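PDB 2V8T: manganese-containing pseudocatalase from Thermus thermophilus, which probably breaks hydrogen peroxide down to water and oxygen at a centre of two manganese ions. Local coordinates for residues 3-15 against 263-275. Residues are numbered along the deposited sequence; the frame is centred on the assembly and turned at random. Where two conformers were deposited one is given.
With SO4 (sulfate ion), chain G.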
loop_
_atom_site.group_PDB
_atom_site.type_symbol
_atom_site.label_atom_id
_atom_site.label_comp_id
_atom_site.label_asym_id
_atom_site.label_seq_id
_atom_site.Cartn_x
_atom_site.Cartn_y
_atom_site.Cartn_z
ATOM N N LEU A 3 -7.204 31.559 -1.492
ATOM C CA LEU A 3 -8.566 32.019 -1.687
ATOM C C LEU A 3 -9.196 31.155 -2.774
ATOM O O LEU A 3 -8.490 30.584 -3.614
ATOM C CB LEU A 3 -8.626 33.473 -2.139
ATOM C CG LEU A 3 -7.900 34.491 -1.236
ATOM C CD1 LEU A 3 -7.889 35.865 -1.920
ATOM C CD2 LEU A 3 -8.526 34.556 0.156
ATOM N N ARG A 4 -10.522 31.105 -2.788
ATOM C CA ARG A 4 -11.268 30.296 -3.752
ATOM C C ARG A 4 -12.269 31.176 -4.522
ATOM O O ARG A 4 -12.916 32.052 -3.942
ATOM C CB ARG A 4 -12.001 29.188 -3.020
ATOM C CG ARG A 4 -12.692 28.189 -3.911
ATOM C CD ARG A 4 -13.280 27.055 -3.093
ATOM N NE ARG A 4 -13.869 26.038 -3.941
ATOM C CZ ARG A 4 -13.955 24.757 -3.591
ATOM N NH1 ARG A 4 -13.549 24.323 -2.420
ATOM N NH2 ARG A 4 -14.444 23.876 -4.478
ATOM N N ILE A 5 -12.393 30.874 -5.803
ATOM C CA ILE A 5 -13.342 31.476 -6.726
ATOM C C ILE A 5 -14.242 30.339 -7.213
ATOM O O ILE A 5 -13.751 29.305 -7.666
ATOM C CB ILE A 5 -12.611 32.104 -7.923
ATOM C CG1 ILE A 5 -11.670 33.213 -7.475
ATOM C CG2 ILE A 5 -13.592 32.606 -8.970
ATOM C CD1 ILE A 5 -10.609 33.578 -8.525
ATOM N N ASP A 6 -15.562 30.534 -7.154
ATOM C CA ASP A 6 -16.510 29.472 -7.493
ATOM C C ASP A 6 -16.768 29.431 -9.018
ATOM O O ASP A 6 -17.886 29.628 -9.491
ATOM C CB ASP A 6 -17.813 29.628 -6.712
ATOM C CG ASP A 6 -18.582 28.310 -6.604
ATOM O OD1 ASP A 6 -17.926 27.280 -6.220
ATOM O OD2 ASP A 6 -19.798 28.292 -6.856
ATOM N N ARG A 7 -15.699 29.119 -9.743
ATOM C CA ARG A 7 -15.696 29.026 -11.198
ATOM C C ARG A 7 -14.696 27.936 -11.594
ATOM O O ARG A 7 -13.602 27.895 -11.036
ATOM C CB ARG A 7 -15.217 30.328 -11.861
ATOM C CG ARG A 7 -16.132 31.513 -11.633
ATOM C CD ARG A 7 -17.376 31.502 -12.507
ATOM N NE ARG A 7 -17.030 31.870 -13.898
ATOM C CZ ARG A 7 -17.930 32.006 -14.867
ATOM N NH1 ARG A 7 -19.197 31.719 -14.679
ATOM N NH2 ARG A 7 -17.546 32.451 -16.059
ATOM N N LEU A 8 -15.042 27.144 -12.591
ATOM C CA LEU A 8 -14.073 26.259 -13.231
ATOM C C LEU A 8 -13.201 27.055 -14.159
ATOM O O LEU A 8 -13.606 28.101 -14.689
ATOM C CB LEU A 8 -14.764 25.167 -14.025
ATOM C CG LEU A 8 -15.620 24.215 -13.199
ATOM C CD1 LEU A 8 -16.306 23.202 -14.118
ATOM C CD2 LEU A 8 -14.794 23.521 -12.119
ATOM N N GLN A 9 -11.998 26.545 -14.482
ATOM C CA GLN A 9 -11.096 27.303 -15.332
ATOM C C GLN A 9 -11.608 27.438 -16.746
ATOM O O GLN A 9 -11.218 28.369 -17.466
ATOM C CB GLN A 9 -9.661 26.691 -15.273
ATOM C CG GLN A 9 -8.626 27.616 -15.800
ATOM C CD GLN A 9 -7.187 27.171 -15.533
ATOM O OE1 GLN A 9 -6.944 26.399 -14.629
ATOM N NE2 GLN A 9 -6.257 27.661 -16.284
ATOM N N ILE A 10 -12.453 26.496 -17.221
ATOM C CA ILE A 10 -13.230 26.617 -18.456
ATOM C C ILE A 10 -14.632 26.117 -18.152
ATOM O O ILE A 10 -14.831 25.319 -17.236
ATOM C CB ILE A 10 -12.677 25.804 -19.647
ATOM C CG1 ILE A 10 -12.506 24.338 -19.326
ATOM C CG2 ILE A 10 -11.412 26.447 -20.224
ATOM C CD1 ILE A 10 -12.351 23.434 -20.491
ATOM N N GLU A 11 -15.574 26.517 -18.986
ATOM C CA GLU A 11 -16.877 25.887 -18.971
ATOM C C GLU A 11 -16.768 24.470 -19.552
ATOM O O GLU A 11 -15.933 24.202 -20.419
ATOM C CB GLU A 11 -18.022 26.626 -19.549
ATOM C CG GLU A 11 -18.093 26.462 -21.010
ATOM C CD GLU A 11 -17.258 27.328 -21.827
ATOM O OE1 GLU A 11 -16.337 27.934 -21.247
ATOM O OE2 GLU A 11 -17.502 27.487 -23.044
ATOM N N LEU A 12 -17.641 23.585 -19.084
ATOM C CA LEU A 12 -17.741 22.226 -19.602
ATOM C C LEU A 12 -19.125 21.987 -20.195
ATOM O O LEU A 12 -20.123 22.498 -19.695
ATOM C CB LEU A 12 -17.506 21.222 -18.491
ATOM C CG LEU A 12 -16.093 21.186 -17.908
ATOM C CD1 LEU A 12 -16.065 20.232 -16.710
ATOM C CD2 LEU A 12 -15.082 20.795 -18.955
ATOM N N PRO A 13 -19.216 21.177 -21.270
ATOM C CA PRO A 13 -20.515 20.777 -21.812
ATOM C C PRO A 13 -21.177 19.689 -20.965
ATOM O O PRO A 13 -20.540 19.104 -20.076
ATOM C CB PRO A 13 -20.176 20.265 -23.212
ATOM C CG PRO A 13 -18.810 19.644 -23.006
ATOM C CD PRO A 13 -18.103 20.579 -22.017
ATOM N N MET A 14 -22.426 19.379 -21.277
ATOM C CA MET A 14 -23.202 18.386 -20.534
ATOM C C MET A 14 -23.276 17.072 -21.247
ATOM O O MET A 14 -23.734 17.060 -22.369
ATOM C CB MET A 14 -24.595 18.986 -20.466
ATOM C CG MET A 14 -25.523 18.216 -19.603
ATOM S SD MET A 14 -24.845 18.034 -17.909
ATOM C CE MET A 14 -23.198 17.351 -18.022
ATOM N N PRO A 15 -22.843 15.931 -20.625
ATOM C CA PRO A 15 -23.006 14.670 -21.342
ATOM C C PRO A 15 -24.424 14.322 -21.618
ATOM O O PRO A 15 -25.317 14.675 -20.853
ATOM C CB PRO A 15 -22.380 13.654 -20.343
ATOM C CG PRO A 15 -21.407 14.485 -19.549
ATOM C CD PRO A 15 -22.073 15.807 -19.400
ATOM N N ASP A 263 -2.311 39.053 -15.686
ATOM C CA ASP A 263 -2.622 39.409 -14.308
ATOM C C ASP A 263 -3.975 38.761 -13.947
ATOM O O ASP A 263 -5.027 39.077 -14.567
ATOM C CB ASP A 263 -2.692 40.944 -14.174
ATOM C CG ASP A 263 -2.782 41.434 -12.771
ATOM O OD1 ASP A 263 -2.847 40.624 -11.843
ATOM O OD2 ASP A 263 -2.774 42.694 -12.591
ATOM N N GLY A 264 -4.001 37.920 -12.955
ATOM C CA GLY A 264 -5.207 37.341 -12.484
ATOM C C GLY A 264 -5.608 36.070 -13.210
ATOM O O GLY A 264 -5.054 35.706 -14.225
ATOM N N PRO A 265 -6.625 35.415 -12.649
ATOM C CA PRO A 265 -7.151 34.196 -13.252
ATOM C C PRO A 265 -7.977 34.482 -14.490
ATOM O O PRO A 265 -8.475 35.589 -14.654
ATOM C CB PRO A 265 -8.063 33.673 -12.128
ATOM C CG PRO A 265 -8.581 34.956 -11.464
ATOM C CD PRO A 265 -7.411 35.861 -11.484
ATOM N N PRO A 266 -8.208 33.493 -15.333
ATOM C CA PRO A 266 -9.217 33.677 -16.401
ATOM C C PRO A 266 -10.587 33.746 -15.807
ATOM O O PRO A 266 -10.824 33.404 -14.650
ATOM C CB PRO A 266 -8.995 32.492 -17.291
ATOM C CG PRO A 266 -8.507 31.492 -16.395
ATOM C CD PRO A 266 -7.683 32.139 -15.299
ATOM N N THR A 267 -11.562 34.194 -16.632
ATOM C CA THR A 267 -12.948 34.255 -16.185
ATOM C C THR A 267 -13.579 32.903 -16.008
ATOM O O THR A 267 -14.433 32.686 -15.146
ATOM C CB THR A 267 -13.801 35.162 -16.995
ATOM O OG1 THR A 267 -15.100 35.334 -16.412
ATOM C CG2 THR A 267 -13.957 34.575 -18.265
ATOM N N GLY A 268 -13.167 31.925 -16.812
ATOM C CA GLY A 268 -13.602 30.543 -16.657
ATOM C C GLY A 268 -15.039 30.303 -16.977
ATOM O O GLY A 268 -15.619 30.957 -17.848
ATOM N N GLY A 269 -15.637 29.348 -16.260
ATOM C CA GLY A 269 -16.992 28.926 -16.498
ATOM C C GLY A 269 -17.653 28.477 -15.211
ATOM O O GLY A 269 -17.017 28.445 -14.151
ATOM N N PRO A 270 -18.938 28.126 -15.269
ATOM C CA PRO A 270 -19.664 27.717 -14.059
ATOM C C PRO A 270 -19.119 26.388 -13.510
ATOM O O PRO A 270 -18.738 25.494 -14.259
ATOM C CB PRO A 270 -21.096 27.568 -14.544
ATOM C CG PRO A 270 -21.174 28.326 -15.749
ATOM C CD PRO A 270 -19.835 28.209 -16.436
ATOM N N VAL A 271 -19.223 26.238 -12.169
ATOM C CA VAL A 271 -19.044 24.970 -11.572
ATOM C C VAL A 271 -20.188 24.034 -11.961
ATOM O O VAL A 271 -21.247 24.456 -12.468
ATOM C CB VAL A 271 -18.848 25.030 -10.044
ATOM C CG1 VAL A 271 -17.611 25.847 -9.712
ATOM C CG2 VAL A 271 -20.085 25.488 -9.321
ATOM N N PHE A 272 -19.961 22.734 -11.758
ATOM C CA PHE A 272 -20.872 21.669 -12.139
ATOM C C PHE A 272 -21.607 21.134 -10.921
ATOM O O PHE A 272 -20.989 20.925 -9.874
ATOM C CB PHE A 272 -20.081 20.540 -12.806
ATOM C CG PHE A 272 -20.946 19.350 -13.155
ATOM C CD1 PHE A 272 -21.883 19.441 -14.151
ATOM C CD2 PHE A 272 -20.836 18.182 -12.428
ATOM C CE1 PHE A 272 -22.737 18.362 -14.407
ATOM C CE2 PHE A 272 -21.679 17.121 -12.703
ATOM C CZ PHE A 272 -22.625 17.221 -13.675
ATOM N N ASP A 273 -22.892 20.878 -11.085
ATOM C CA ASP A 273 -23.721 20.270 -10.040
ATOM C C ASP A 273 -24.413 19.057 -10.659
ATOM O O ASP A 273 -25.252 19.179 -11.563
ATOM C CB ASP A 273 -24.724 21.301 -9.531
ATOM C CG ASP A 273 -25.613 20.806 -8.399
ATOM O OD1 ASP A 273 -25.697 19.617 -8.118
ATOM O OD2 ASP A 273 -26.249 21.704 -7.768
ATOM N N ALA A 274 -24.088 17.873 -10.142
ATOM C CA ALA A 274 -24.615 16.622 -10.679
ATOM C C ALA A 274 -26.078 16.379 -10.394
ATOM O O ALA A 274 -26.618 15.431 -10.990
ATOM C CB ALA A 274 -23.798 15.437 -10.127
ATOM N N GLY A 275 -26.705 17.182 -9.543
ATOM C CA GLY A 275 -28.110 17.003 -9.292
ATOM C C GLY A 275 -28.410 15.854 -8.373
ATOM O O GLY A 275 -27.531 15.277 -7.720
HETATM S S SO4 G . -11.406 33.513 -20.229
HETATM O O1 SO4 G . -11.706 32.368 -19.333
HETATM O O2 SO4 G . -12.480 33.893 -21.077
HETATM O O3 SO4 G . -11.017 34.730 -19.307
HETATM O O4 SO4 G . -10.300 33.321 -21.005
HETATM O O HOH W 1 -20.125 28.775 -10.843
HETATM O O HOH W 2 -19.320 24.490 -16.814
#
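The carbonyl oxygen of Thr267 is gripped side-on by two nitrogens of the Arg7 guanidinium: Arg7 NE reaches Thr267 O at 3.0 Å, nearly in line with the carbonyl, while NH2 of the same group adds a longer bond from above the carbonyl plane. Bends at chi2 and chi3 (-78° and -75°) fold the Arg7 chain back over the 263-275 segment, laying one guanidinium face on the Gly269 carbonyl carbon. A leucine in place of Arg7 would probably leave Thr267 O without both of these donors and the Gly269 peptide without its flat cover.

Next to this clasp the backbones pair, Leu8 N giving to Gly269 O (2.8 Å) and Gly269 N to Leu8 O (2.9 Å). Gly268 presses its CA to 3.1 Å from Leu8 O, where a side chain would clash. Alongside, Leu8 CD1 lies against Pro270 O, and two waters bridge the backbones, one from Asp6 O to Val271 N, the other from Pro270 O to Leu12 N.

Asp6 OD1 binds Tyr60 and Tyr241 of the second subunit, whereas Gln9 turns inward, its NE2 bonded to Tyr180 and Glu69 and its side chain touching the manganese ligand His73. A short antiparallel bridge, with Leu8 and Gly269 as its hydrogen-bonded pair, thus ties two segments far apart in sequence together beside the helices that carry the dimanganese site of a ferritin-clan catalase.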